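Local structure of P-granule scaffold (Caenorhabditis japonica, 5W4A) at residues E10-R15 and R200-K205. The protein is a scaffold of germ (P) granules, probably contributing through its helical N-terminal domain to granule assembly and mRNA repression. Sequence-based numbering, arbitrary orientation.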
loop_
_atom_site.group_PDB
_atom_site.type_symbol
_atom_site.label_atom_id
_atom_site.label_comp_id
_atom_site.label_asym_id
_atom_site.label_seq_id
_atom_site.Cartn_x
_atom_site.Cartn_y
_atom_site.Cartn_z
ATOM N N GLU C 10 7.852 -10.995 -15.686
ATOM C CA GLU C 10 9.182 -10.426 -15.598
ATOM C C GLU C 10 9.969 -10.811 -16.834
ATOM O O GLU C 10 9.801 -11.914 -17.359
ATOM C CB GLU C 10 9.888 -10.914 -14.327
ATOM C CG GLU C 10 11.241 -10.311 -14.070
ATOM C CD GLU C 10 11.720 -10.585 -12.633
ATOM O OE1 GLU C 10 10.890 -10.410 -11.708
ATOM O OE2 GLU C 10 12.910 -10.917 -12.480
ATOM N N PHE C 11 10.818 -9.879 -17.290
ATOM C CA PHE C 11 11.774 -10.117 -18.370
ATOM C C PHE C 11 13.115 -9.551 -17.926
ATOM O O PHE C 11 13.269 -8.335 -17.834
ATOM C CB PHE C 11 11.333 -9.449 -19.672
ATOM C CG PHE C 11 10.004 -9.914 -20.185
ATOM C CD1 PHE C 11 8.855 -9.240 -19.845
ATOM C CD2 PHE C 11 9.908 -11.035 -20.993
ATOM C CE1 PHE C 11 7.608 -9.668 -20.315
ATOM C CE2 PHE C 11 8.646 -11.448 -21.478
ATOM C CZ PHE C 11 7.512 -10.744 -21.112
ATOM N N LEU C 12 14.080 -10.422 -17.641
ATOM C CA LEU C 12 15.472 -9.995 -17.357
ATOM C C LEU C 12 15.579 -8.689 -16.534
ATOM O O LEU C 12 16.127 -7.669 -16.975
ATOM C CB LEU C 12 16.243 -9.810 -18.643
ATOM C CG LEU C 12 17.735 -9.656 -18.343
ATOM C CD1 LEU C 12 18.320 -10.944 -17.799
ATOM C CD2 LEU C 12 18.454 -9.217 -19.590
ATOM N N GLY C 13 15.078 -8.752 -15.332
ATOM C CA GLY C 13 15.163 -7.641 -14.401
ATOM C C GLY C 13 14.039 -6.628 -14.474
ATOM O O GLY C 13 14.026 -5.684 -13.669
ATOM N N ILE C 14 13.115 -6.760 -15.410
ATOM C CA ILE C 14 12.030 -5.801 -15.571
ATOM C C ILE C 14 10.745 -6.534 -15.168
ATOM O O ILE C 14 10.229 -7.364 -15.913
ATOM C CB ILE C 14 11.929 -5.221 -16.986
ATOM C CG1 ILE C 14 13.279 -4.619 -17.451
ATOM C CG2 ILE C 14 10.827 -4.149 -16.969
ATOM C CD1 ILE C 14 13.221 -3.900 -18.819
ATOM N N ARG C 15 10.230 -6.210 -13.981
ATOM C CA ARG C 15 8.986 -6.748 -13.453
ATOM C C ARG C 15 7.838 -5.785 -13.772
ATOM O O ARG C 15 7.938 -4.575 -13.518
ATOM C CB ARG C 15 9.148 -6.929 -11.945
ATOM C CG ARG C 15 7.939 -7.348 -11.195
ATOM C CD ARG C 15 8.383 -7.619 -9.711
ATOM N NE ARG C 15 7.257 -7.690 -8.822
ATOM C CZ ARG C 15 6.584 -8.777 -8.489
ATOM N NH1 ARG C 15 6.901 -9.978 -8.982
ATOM N NH2 ARG C 15 5.595 -8.649 -7.648
ATOM N N ARG C 200 17.258 -2.549 -10.116
ATOM C CA ARG C 200 17.078 -3.827 -10.770
ATOM C C ARG C 200 17.810 -3.841 -12.107
ATOM O O ARG C 200 18.460 -4.835 -12.447
ATOM C CB ARG C 200 15.597 -4.134 -10.985
ATOM C CG ARG C 200 14.768 -4.319 -9.713
ATOM C CD ARG C 200 15.078 -5.649 -8.956
ATOM N NE ARG C 200 15.140 -6.851 -9.800
ATOM C CZ ARG C 200 14.103 -7.636 -10.122
ATOM N NH1 ARG C 200 12.857 -7.377 -9.703
ATOM N NH2 ARG C 200 14.313 -8.706 -10.878
ATOM N N LEU C 201 17.727 -2.756 -12.871
ATOM C CA LEU C 201 18.363 -2.724 -14.188
ATOM C C LEU C 201 19.866 -2.828 -14.099
ATOM O O LEU C 201 20.510 -3.404 -14.987
ATOM C CB LEU C 201 18.043 -1.426 -14.909
ATOM C CG LEU C 201 16.779 -1.295 -15.708
ATOM C CD1 LEU C 201 16.911 0.013 -16.486
ATOM C CD2 LEU C 201 16.555 -2.472 -16.653
ATOM N N ASP C 202 20.461 -2.198 -13.095
ATOM C CA ASP C 202 21.910 -2.240 -13.005
ATOM C C ASP C 202 22.434 -3.677 -13.011
ATOM O O ASP C 202 23.585 -3.894 -13.398
ATOM C CB ASP C 202 22.374 -1.493 -11.763
ATOM C CG ASP C 202 22.321 0.020 -11.928
ATOM O OD1 ASP C 202 22.429 0.550 -13.063
ATOM O OD2 ASP C 202 22.203 0.695 -10.882
ATOM N N GLN C 203 21.615 -4.666 -12.631
ATOM C CA GLN C 203 22.056 -6.065 -12.582
ATOM C C GLN C 203 21.797 -6.863 -13.856
ATOM O O GLN C 203 22.351 -7.964 -13.996
ATOM C CB GLN C 203 21.384 -6.780 -11.413
ATOM C CG GLN C 203 21.725 -6.166 -10.086
ATOM C CD GLN C 203 23.239 -6.196 -9.792
ATOM O OE1 GLN C 203 23.945 -7.138 -10.178
ATOM N NE2 GLN C 203 23.737 -5.158 -9.114
ATOM N N THR C 204 21.025 -6.356 -14.787
ATOM C CA THR C 204 20.619 -7.179 -15.932
ATOM C C THR C 204 20.820 -6.497 -17.271
ATOM O O THR C 204 21.128 -7.165 -18.261
ATOM C CB THR C 204 19.147 -7.520 -15.756
ATOM O OG1 THR C 204 18.385 -6.297 -15.720
ATOM C CG2 THR C 204 18.924 -8.263 -14.473
ATOM N N LYS C 205 20.623 -5.190 -17.331
ATOM C CA LYS C 205 20.665 -4.427 -18.575
ATOM C C LYS C 205 21.302 -3.093 -18.251
ATOM O O LYS C 205 20.671 -2.032 -18.315
ATOM C CB LYS C 205 19.272 -4.269 -19.200
ATOM C CG LYS C 205 18.789 -5.479 -20.015
ATOM C CD LYS C 205 19.900 -5.926 -20.980
ATOM C CE LYS C 205 19.500 -6.853 -22.119
ATOM N NZ LYS C 205 20.794 -7.398 -22.722
#
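Leu-12 and Gly-13, the corner residues of a type I' beta-hairpin, sit against Thr-204 in the turn between helices 187-201 and 206-213. Within the hairpin, Phe-11 and Ile-14 satisfy each other's backbone N-H and C=O; the Leu-12 carbonyl finds its partner across the contact. Thr-204 OG1 donates to Leu-12 O at 2.9 Å, approaching from above the carbonyl plane, 44° out of it; a chi1 of 60° sets this hydroxyl between its own backbone N and carbonyl carbon. Leu-201 O takes two bonds, from Thr-204 N and Lys-205 N. Gly-13 has no room for a side chain, since a CB would run into Thr-204 OG1. Its carbonyl O lies 4.0 Å above the centre of the Arg-200 guanidinium, over one face. At the edge of that group, Arg-200 NH2 makes a salt bridge to Glu-10 OE2 (3.1 Å); Glu-10 OE2 lies close to the guanidinium plane, whereas Arg-200 NH2 comes in from above the carboxylate plane, and the two planes are 65° apart. A leucine in place of Arg-200 would probably leave the Glu-10 carboxylate without this mate and Gly-13 O without its charged cover. Arg-15 NH2 is satisfied outside this contact, by a hydrogen bond to Leu-166 O and a salt bridge to Glu-136. Ile-14 CG1 meets Leu-201 CD2, and Leu-12 CD2 rests 3.6 Å from Lys-205 CE.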